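Local coordinates for protein rifamycin polyketide synthase (Amycolatopsis mediterranei, PDB 4LN9) that probably dehydrates a beta-hydroxyacyl polyketide intermediate, serving as the dehydratase domain of the terminal module of the rifamycin synthase, at residues L292-V297 with L303-D308; H244-S249 with V282-P287. All blocks are in the same frame, centred on the assembly; numbering follows the deposited sequence.

Contact 1 (L292-V297 with L303-D308)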
loop_
_atom_site.group_PDB
_atom_site.type_symbol
_atom_site.label_atom_id
_atom_site.label_comp_id
_atom_site.label_asym_id
_atom_site.label_seq_id
_atom_site.Cartn_x
_atom_site.Cartn_y
_atom_site.Cartn_z
ATOM N N LEU A 292 -16.665 -0.814 -30.692
ATOM C CA LEU A 292 -15.549 -1.377 -31.453
ATOM C C LEU A 292 -15.121 -2.721 -30.861
ATOM O O LEU A 292 -15.180 -2.916 -29.647
ATOM C CB LEU A 292 -14.356 -0.422 -31.425
ATOM C CG LEU A 292 -14.518 0.938 -32.101
ATOM C CD1 LEU A 292 -13.245 1.752 -31.921
ATOM C CD2 LEU A 292 -14.842 0.765 -33.576
ATOM N N SER A 293 -14.593 -3.601 -31.704
ATOM C CA SER A 293 -13.834 -4.756 -31.233
ATOM C C SER A 293 -12.461 -4.735 -31.887
ATOM O O SER A 293 -12.272 -4.080 -32.909
ATOM C CB SER A 293 -14.563 -6.053 -31.594
ATOM O OG SER A 293 -14.639 -6.217 -33.001
ATOM N N LEU A 294 -11.478 -5.352 -31.241
ATOM C CA LEU A 294 -10.108 -5.295 -31.733
ATOM C C LEU A 294 -9.442 -6.661 -31.616
ATOM O O LEU A 294 -9.663 -7.390 -30.649
ATOM C CB LEU A 294 -9.303 -4.239 -30.968
ATOM C CG LEU A 294 -7.782 -4.247 -31.147
ATOM C CD1 LEU A 294 -7.399 -3.771 -32.541
ATOM C CD2 LEU A 294 -7.109 -3.389 -30.086
ATOM N N GLU A 295 -8.722 -7.047 -32.669
ATOM C CA GLU A 295 -7.758 -8.143 -32.594
ATOM C C GLU A 295 -6.453 -7.650 -33.206
ATOM O O GLU A 295 -6.463 -6.963 -34.227
ATOM C CB GLU A 295 -8.274 -9.362 -33.375
ATOM C CG GLU A 295 -7.434 -10.628 -33.224
ATOM C CD GLU A 295 -8.124 -11.872 -33.773
ATOM O OE1 GLU A 295 -8.551 -11.851 -34.948
ATOM O OE2 GLU A 295 -8.195 -12.888 -33.046
ATOM N N ALA A 296 -5.343 -7.890 -32.515
ATOM C CA ALA A 296 -4.047 -7.429 -32.992
ATOM C C ALA A 296 -2.993 -8.518 -32.830
ATOM O O ALA A 296 -3.018 -9.280 -31.863
ATOM C CB ALA A 296 -3.629 -6.163 -32.261
ATOM N N VAL A 297 -2.171 -8.689 -33.864
ATOM C CA VAL A 297 -1.069 -9.648 -33.832
ATOM C C VAL A 297 0.269 -8.934 -34.016
ATOM O O VAL A 297 0.312 -7.796 -34.484
ATOM C CB VAL A 297 -1.215 -10.732 -34.925
ATOM C CG1 VAL A 297 -2.480 -11.550 -34.710
ATOM C CG2 VAL A 297 -1.202 -10.108 -36.315
ATOM N N LEU A 303 -0.842 -13.732 -31.494
ATOM C CA LEU A 303 -1.788 -12.820 -30.845
ATOM C C LEU A 303 -1.096 -11.899 -29.840
ATOM O O LEU A 303 -0.354 -12.367 -28.974
ATOM C CB LEU A 303 -2.877 -13.614 -30.125
ATOM C CG LEU A 303 -4.245 -13.767 -30.789
ATOM C CD1 LEU A 303 -5.185 -14.488 -29.825
ATOM C CD2 LEU A 303 -4.821 -12.418 -31.195
ATOM N N VAL A 304 -1.537 -10.641 -29.804
ATOM C CA VAL A 304 -1.066 -9.690 -28.798
ATOM C C VAL A 304 -2.186 -9.153 -27.901
ATOM O O VAL A 304 -2.070 -9.184 -26.676
ATOM C CB VAL A 304 -0.288 -8.519 -29.432
ATOM C CG1 VAL A 304 0.142 -7.523 -28.365
ATOM C CG2 VAL A 304 0.920 -9.039 -30.201
ATOM N N VAL A 305 -3.272 -8.677 -28.503
ATOM C CA VAL A 305 -4.418 -8.202 -27.727
ATOM C C VAL A 305 -5.749 -8.495 -28.417
ATOM O O VAL A 305 -5.835 -8.485 -29.645
ATOM C CB VAL A 305 -4.300 -6.699 -27.386
ATOM C CG1 VAL A 305 -3.939 -5.891 -28.623
ATOM C CG2 VAL A 305 -5.588 -6.185 -26.756
ATOM N N THR A 306 -6.738 -8.917 -27.636
ATOM C CA THR A 306 -8.107 -8.975 -28.129
ATOM C C THR A 306 -9.030 -8.152 -27.247
ATOM O O THR A 306 -8.843 -8.077 -26.034
ATOM C CB THR A 306 -8.636 -10.420 -28.208
ATOM O OG1 THR A 306 -8.493 -11.055 -26.932
ATOM C CG2 THR A 306 -7.868 -11.216 -29.254
ATOM N N LEU A 307 -10.005 -7.508 -27.875
ATOM C CA LEU A 307 -10.953 -6.669 -27.162
ATOM C C LEU A 307 -12.363 -6.968 -27.664
ATOM O O LEU A 307 -12.645 -6.819 -28.853
ATOM C CB LEU A 307 -10.615 -5.196 -27.393
ATOM C CG LEU A 307 -11.627 -4.169 -26.887
ATOM C CD1 LEU A 307 -11.908 -4.393 -25.409
ATOM C CD2 LEU A 307 -11.114 -2.756 -27.130
ATOM N N ASP A 308 -13.215 -7.488 -26.782
ATOM C CA ASP A 308 -14.569 -7.873 -27.175
ATOM C C ASP A 308 -15.392 -6.646 -27.555
ATOM O O ASP A 308 -16.062 -6.631 -28.588
ATOM C CB ASP A 308 -15.273 -8.644 -26.051
ATOM C CG ASP A 308 -14.722 -10.048 -25.870
ATOM O OD1 ASP A 308 -14.004 -10.531 -26.770
ATOM O OD2 ASP A 308 -15.024 -10.675 -24.832
#
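Leu-294 and Leu-307 meet at their roots, CB to CB at 3.9 Å, as a hydrogen-bonded pair of an antiparallel hairpin. Both put CG anti to the backbone N (chi1 167° and 171°), and, the strands being antiparallel, the two side chains lean apart beyond CB. Leu-294 reaches along the strand, bringing CD2 to 4.3 Å from CG1 of Val-305, while Leu-307 packs on Trp-267 and Leu-270 of strand 263-272. On the same face, the methyl of Ala-296 lies 3.7 Å from Val-305 CG1, the branch set between its backbone N and carbonyl carbon.

On the other face Glu-295 and Thr-306 run alongside each other off the sheet, with Glu-295 CG 4.0 Å from Thr-306 CG2. Across the glutamate, at about a right angle, comes Leu-303, whose CD2 stands 3.8 Å from Glu-295 CG. The carboxylate takes the backbone amides of Ala-164 and Phe-165, one on each oxygen, and Thr-306 OG1 bonds to His-273.

Leu-294 and Leu-307 exchange two backbone hydrogen bonds, and Ala-296 N donates to Val-305 O. There the strands form a classic beta bulge, two residues, Val-304 and Val-305, set against the single Ala-296, whose O accepts a 2.9 Å bond from Val-304 N and a weak one, 3.4 Å, from Val-305 N. Past the bulge the CB atoms of Val-297 and Leu-303 point different ways, yet Leu-303 CD2 still comes back to Val-297 CG1.

The hairpin is thus two-sided: aliphatic at Leu-294, Ala-296, Val-305 and Leu-307, polar at Glu-295 and Thr-306, whose ends are tied to chain outside it. With an amide on each oxygen the Glu-295 carboxylate is held against rotation, and the two N-H groups probably favour its charged form.

Contact 2 (H244-S249 with V282-P287); sequences HSTMVS and VRVAKP
A methyl-to-methyl touch carries this contact: CG2 of Thr-246, on the helix, comes within 3.5 Å of CG1 of Val-284, on the strand. The same threonine methyl lies 4.0 Å from Val-284 CB, and the threonine comes in roughly perpendicular to the valine. Thr-246 has OG1 between its backbone N and carbonyl carbon (chi1 54°), which places the hydroxyl for a bond to the carbonyl O of Leu-243 in the helix and leaves the methyl to meet the valine. Val-284 answers with CG1, the branch anti to its own backbone N.

Ser-245, one residue back, also points its CB toward the strand, but stays looser: its OG, already bonded to the carbonyl O of Ala-242, passes Val-284 CG2 at 4.4 Å, a distance of plain packing. The helix is kinked here. The amides of Thr-246 and Met-247 lack the usual bonds to the carbonyls four residues back, Met-247 N making a weak one to His-244 O instead, and the two hydroxyls, both satisfied within the helix, occupy the carbonyls those bonds would have used.

Little surface is shared, 113 Å² in all, so this is one small point along a longer helix-on-sheet interface. Helix 236-251, consistent with the central helix that a hotdog sheet wraps, touches strand 279-285 at Val-284 and strand 214-220 where Ser-245 rests on Ala-217. Val-284 in turn packs on Leu-292 and Leu-294 of strand 291-297, and Val-248 and Met-247 of the helix pack against helix 183-190.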
loop_
_atom_site.group_PDB
_atom_site.type_symbol
_atom_site.label_atom_id
_atom_site.label_comp_id
_atom_site.label_asym_id
_atom_site.label_seq_id
_atom_site.Cartn_x
_atom_site.Cartn_y
_atom_site.Cartn_z
ATOM N N HIS A 244 -7.253 4.192 -32.481
ATOM C CA HIS A 244 -7.467 5.491 -33.117
ATOM C C HIS A 244 -7.150 5.516 -34.594
ATOM O O HIS A 244 -7.592 6.423 -35.304
ATOM C CB HIS A 244 -6.792 6.634 -32.346
ATOM C CG HIS A 244 -5.297 6.751 -32.577
ATOM N ND1 HIS A 244 -4.439 7.005 -31.569
ATOM C CD2 HIS A 244 -4.567 6.905 -33.755
ATOM C CE1 HIS A 244 -3.201 7.188 -32.068
ATOM N NE2 HIS A 244 -3.277 7.108 -33.406
ATOM N N SER A 245 -6.723 4.360 -35.109
ATOM C CA SER A 245 -6.667 4.141 -36.553
ATOM C C SER A 245 -8.025 4.358 -37.224
ATOM O O SER A 245 -8.094 4.844 -38.353
ATOM C CB SER A 245 -6.138 2.738 -36.866
ATOM O OG SER A 245 -7.102 1.749 -36.550
ATOM N N THR A 246 -9.101 4.068 -36.497
ATOM C CA THR A 246 -10.454 4.293 -37.004
ATOM C C THR A 246 -10.735 5.779 -37.217
ATOM O O THR A 246 -11.473 6.157 -38.129
ATOM C CB THR A 246 -11.527 3.706 -36.063
ATOM O OG1 THR A 246 -11.344 4.221 -34.737
ATOM C CG2 THR A 246 -11.440 2.188 -36.034
ATOM N N MET A 247 -10.176 6.610 -36.344
ATOM C CA MET A 247 -10.339 8.057 -36.438
ATOM C C MET A 247 -9.431 8.621 -37.522
ATOM O O MET A 247 -9.860 9.425 -38.350
ATOM C CB MET A 247 -10.006 8.719 -35.100
ATOM C CG MET A 247 -11.100 8.603 -34.054
ATOM S SD MET A 247 -10.462 8.822 -32.382
ATOM C CE MET A 247 -9.420 10.263 -32.604
ATOM N N VAL A 248 -8.164 8.219 -37.487
ATOM C CA VAL A 248 -7.235 8.526 -38.565
ATOM C C VAL A 248 -7.838 8.174 -39.921
ATOM O O VAL A 248 -7.791 8.972 -40.857
ATOM C CB VAL A 248 -5.898 7.780 -38.390
ATOM C CG1 VAL A 248 -5.077 7.858 -39.668
ATOM C CG2 VAL A 248 -5.122 8.353 -37.214
ATOM N N SER A 249 -8.478 7.011 -39.994
ATOM C CA SER A 249 -9.207 6.612 -41.191
ATOM C C SER A 249 -10.254 7.653 -41.582
ATOM O O SER A 249 -10.306 8.089 -42.731
ATOM C CB SER A 249 -9.870 5.248 -40.988
ATOM O OG SER A 249 -10.444 4.776 -42.195
ATOM N N VAL A 282 -3.516 -4.928 -37.051
ATOM C CA VAL A 282 -4.771 -4.828 -36.313
ATOM C C VAL A 282 -5.990 -4.898 -37.232
ATOM O O VAL A 282 -5.934 -4.473 -38.388
ATOM C CB VAL A 282 -4.829 -3.541 -35.464
ATOM C CG1 VAL A 282 -3.526 -3.349 -34.702
ATOM C CG2 VAL A 282 -5.115 -2.336 -36.347
ATOM N N ARG A 283 -7.033 -5.582 -36.762
ATOM C CA ARG A 283 -8.369 -5.477 -37.353
ATOM C C ARG A 283 -9.344 -4.878 -36.345
ATOM O O ARG A 283 -9.492 -5.391 -35.235
ATOM C CB ARG A 283 -8.878 -6.853 -37.802
ATOM C CG ARG A 283 -10.333 -6.854 -38.258
ATOM C CD ARG A 283 -10.840 -8.264 -38.526
ATOM N NE ARG A 283 -12.209 -8.276 -39.038
ATOM C CZ ARG A 283 -13.293 -8.383 -38.274
ATOM N NH1 ARG A 283 -13.170 -8.454 -36.955
ATOM N NH2 ARG A 283 -14.497 -8.433 -38.827
ATOM N N VAL A 284 -9.993 -3.784 -36.728
ATOM C CA VAL A 284 -11.004 -3.164 -35.879
ATOM C C VAL A 284 -12.378 -3.215 -36.541
ATOM O O VAL A 284 -12.520 -2.871 -37.714
ATOM C CB VAL A 284 -10.643 -1.704 -35.537
ATOM C CG1 VAL A 284 -11.736 -1.072 -34.687
ATOM C CG2 VAL A 284 -9.307 -1.647 -34.811
ATOM N N ALA A 285 -13.367 -3.734 -35.817
ATOM C CA ALA A 285 -14.725 -3.851 -36.346
ATOM C C ALA A 285 -15.792 -3.342 -35.378
ATOM O O ALA A 285 -15.492 -2.979 -34.241
ATOM C CB ALA A 285 -15.017 -5.289 -36.753
ATOM N N LYS A 286 -17.050 -3.400 -35.813
ATOM C CA LYS A 286 -18.179 -2.911 -35.021
ATOM C C LYS A 286 -19.151 -4.042 -34.692
ATOM O O LYS A 286 -19.959 -4.434 -35.534
ATOM C CB LYS A 286 -18.922 -1.810 -35.781
ATOM C CG LYS A 286 -18.244 -0.452 -35.733
ATOM C CD LYS A 286 -18.103 0.148 -37.122
ATOM C CE LYS A 286 -17.514 1.552 -37.061
ATOM N NZ LYS A 286 -16.817 1.906 -38.338
ATOM N N PRO A 287 -19.160 -4.488 -33.425
ATOM C CA PRO A 287 -20.204 -5.408 -32.973
ATOM C C PRO A 287 -21.581 -4.739 -32.897
ATOM O O PRO A 287 -22.598 -5.388 -33.143
ATOM C CB PRO A 287 -19.730 -5.819 -31.574
ATOM C CG PRO A 287 -18.262 -5.551 -31.566
ATOM C CD PRO A 287 -18.079 -4.342 -32.436
#

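How the contacts relate
Both contacts belong to the second half of the chain, their centres about 11 Å apart. Contact 2 comes first in sequence, running from helix 236-251 to strand 279-285; contact 1 follows with the hairpin of strands 291-297 and 303-313. Strands 279-285 and 291-297 are neighbours in the antiparallel sheet and join the two directly: Ser-293 N lies 2.8 Å from Ala-285 O and Arg-283 N 2.9 Å from Glu-295 O, both probable hydrogen bonds. Contact 1 is therefore strand-to-strand pairing within the sheet and contact 2 the packing of a helix onto it, consistent with a hotdog, in which an antiparallel sheet wraps a helix.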